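PDB 3N8U: imelysin peptidase, which is probably a peptidase-like protein of the imelysin family that acts in the bacterial cell envelope, its exact role being unsettled. Local coordinates for residues 168-173 and 198-203. Sequence-based numbering, arbitrary orientation. Where two conformers were deposited one is given.
Sequences IQKAAK and CAELES. With EDO (1,2-ethanediol), chain G.
Lys-170 and Glu-200 form a salt bridge at the exposed edge of an antiparallel helix pair, part of the helical bundle of this imelysin-family protein. Segments 168-173 and 198-203, on helices 158-177 and 189-214, have axes 8.8 Å apart at closest approach and directions 154° apart. Lys-170 NZ donates to Glu-200 OE1 over 2.9 Å, arriving at the syn lone pair, the one facing the other oxygen. Glu-200 OE2 is served by a water, which donates to it and accepts a longer, 3.2 Å bond from the same NZ; glutamate suits this rim by giving one oxygen to lysine and the other to water. Lysine suits the place because its long chain, with CG anti to the backbone N (chi1 -175°) and extended beyond, spans the gap between the helices. Glu-202, on another face of its helix, pairs with Lys-206 through OE2, while OE1 accepts a 2.8 Å bond from O1 of an ethanediol, probably from the crystallisation liquor, and a weak one from Asn-87.

Beneath the ion pair the packing is apolar. Ala-171 is small enough to let the helices close in, and its CB meets Leu-201 CD2 at 3.9 Å and, more distantly, Cys-198 SG. Replacing Leu-201 with an alanine would probably leave a gap between the helices and lose the contact with Ile-132 of helix 121-137. Leucine suits this interior because its branches reach two partners: the other, CD1, lies 3.7 Å from Ile-168 CG1.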
loop_
_atom_site.group_PDB
_atom_site.type_symbol
_atom_site.label_atom_id
_atom_site.label_comp_id
_atom_site.label_asym_id
_atom_site.label_seq_id
_atom_site.Cartn_x
_atom_site.Cartn_y
_atom_site.Cartn_z
ATOM N N ILE A 168 17.483 -3.672 2.410
ATOM C CA ILE A 168 16.197 -3.043 2.757
ATOM C C ILE A 168 16.455 -1.567 3.085
ATOM O O ILE A 168 15.781 -0.677 2.564
ATOM C CB ILE A 168 15.541 -3.790 3.966
ATOM C CG1 ILE A 168 15.083 -5.216 3.553
ATOM C CG2 ILE A 168 14.359 -2.973 4.537
ATOM C CD1 ILE A 168 14.708 -6.157 4.764
ATOM N N GLN A 169 17.462 -1.316 3.944
ATOM C CA GLN A 169 17.794 0.052 4.362
ATOM C C GLN A 169 18.282 0.887 3.177
ATOM O O GLN A 169 17.910 2.062 3.066
ATOM C CB GLN A 169 18.833 0.057 5.515
ATOM C CG GLN A 169 18.308 -0.527 6.842
ATOM C CD GLN A 169 17.121 0.232 7.419
ATOM O OE1 GLN A 169 17.158 1.458 7.600
ATOM N NE2 GLN A 169 16.034 -0.482 7.718
ATOM N N LYS A 170 19.068 0.287 2.268
ATOM C CA LYS A 170 19.581 0.996 1.093
ATOM C C LYS A 170 18.415 1.488 0.205
ATOM O O LYS A 170 18.461 2.611 -0.293
ATOM C CB LYS A 170 20.517 0.085 0.288
ATOM C CG LYS A 170 21.205 0.783 -0.886
ATOM C CD LYS A 170 22.029 -0.214 -1.679
ATOM C CE LYS A 170 22.800 0.465 -2.797
ATOM N NZ LYS A 170 23.736 -0.496 -3.463
ATOM N N ALA A 171 17.367 0.650 0.031
ATOM C CA ALA A 171 16.217 1.012 -0.806
ATOM C C ALA A 171 15.416 2.118 -0.160
ATOM O O ALA A 171 15.083 3.112 -0.831
ATOM C CB ALA A 171 15.338 -0.214 -1.047
ATOM N N ALA A 172 15.163 2.013 1.160
ATOM C CA ALA A 172 14.404 3.052 1.876
ATOM C C ALA A 172 15.174 4.394 1.831
ATOM O O ALA A 172 14.589 5.443 1.510
ATOM C CB ALA A 172 14.183 2.629 3.318
ATOM N N LYS A 173 16.499 4.347 2.097
ATOM C CA LYS A 173 17.327 5.547 2.067
ATOM C C LYS A 173 17.386 6.147 0.650
ATOM O O LYS A 173 17.297 7.383 0.501
ATOM C CB LYS A 173 18.739 5.222 2.562
ATOM C CG LYS A 173 19.667 6.442 2.511
ATOM C CD LYS A 173 21.011 6.211 3.196
ATOM C CE LYS A 173 21.980 7.369 2.966
ATOM N NZ LYS A 173 21.319 8.703 3.112
ATOM N N CYS A 198 16.049 -0.728 -5.350
ATOM C CA CYS A 198 14.860 -1.580 -5.302
ATOM C C CYS A 198 15.074 -2.887 -6.058
ATOM O O CYS A 198 14.631 -3.930 -5.590
ATOM C CB CYS A 198 13.644 -0.830 -5.820
ATOM S SG CYS A 198 13.075 0.495 -4.712
ATOM N N ALA A 199 15.767 -2.834 -7.234
ATOM C CA ALA A 199 16.039 -4.018 -8.059
ATOM C C ALA A 199 16.977 -4.951 -7.300
ATOM O O ALA A 199 16.786 -6.167 -7.315
ATOM C CB ALA A 199 16.666 -3.606 -9.386
ATOM N N GLU A 200 17.962 -4.369 -6.577
ATOM C CA GLU A 200 18.906 -5.182 -5.791
ATOM C C GLU A 200 18.167 -5.865 -4.637
ATOM O O GLU A 200 18.430 -7.036 -4.327
ATOM C CB GLU A 200 20.053 -4.319 -5.236
ATOM C CG GLU A 200 21.009 -3.817 -6.318
ATOM C CD GLU A 200 21.912 -2.683 -5.877
ATOM O OE1 GLU A 200 21.977 -2.408 -4.656
ATOM O OE2 GLU A 200 22.539 -2.048 -6.756
ATOM N N LEU A 201 17.240 -5.135 -3.995
ATOM C CA LEU A 201 16.441 -5.702 -2.921
ATOM C C LEU A 201 15.548 -6.842 -3.453
ATOM O O LEU A 201 15.474 -7.895 -2.817
ATOM C CB LEU A 201 15.578 -4.597 -2.307
ATOM C CG LEU A 201 14.636 -5.039 -1.167
ATOM C CD1 LEU A 201 15.424 -5.808 -0.044
ATOM C CD2 LEU A 201 13.910 -3.833 -0.599
ATOM N N GLU A 202 14.850 -6.639 -4.620
ATOM C CA GLU A 202 14.008 -7.689 -5.179
ATOM C C GLU A 202 14.867 -8.939 -5.427
ATOM O O GLU A 202 14.460 -10.042 -5.085
ATOM C CB GLU A 202 13.348 -7.246 -6.497
ATOM C CG GLU A 202 12.351 -8.289 -6.990
ATOM C CD GLU A 202 12.152 -8.407 -8.493
ATOM O OE1 GLU A 202 12.937 -7.797 -9.255
ATOM O OE2 GLU A 202 11.185 -9.087 -8.906
ATOM N N SER A 203 16.067 -8.741 -5.998
ATOM C CA SER A 203 16.938 -9.860 -6.334
ATOM C C SER A 203 17.372 -10.654 -5.088
ATOM O O SER A 203 17.281 -11.898 -5.080
ATOM C CB SER A 203 18.167 -9.374 -7.095
ATOM O OG SER A 203 18.995 -10.481 -7.418
HETATM C C1 EDO G . 13.355 -8.430 -12.729
HETATM O O1 EDO G . 12.400 -8.906 -11.768
HETATM C C2 EDO G . 13.808 -9.596 -13.604
HETATM O O2 EDO G . 14.580 -9.154 -14.733
HETATM O O HOH W 1 23.032 0.795 -6.285
#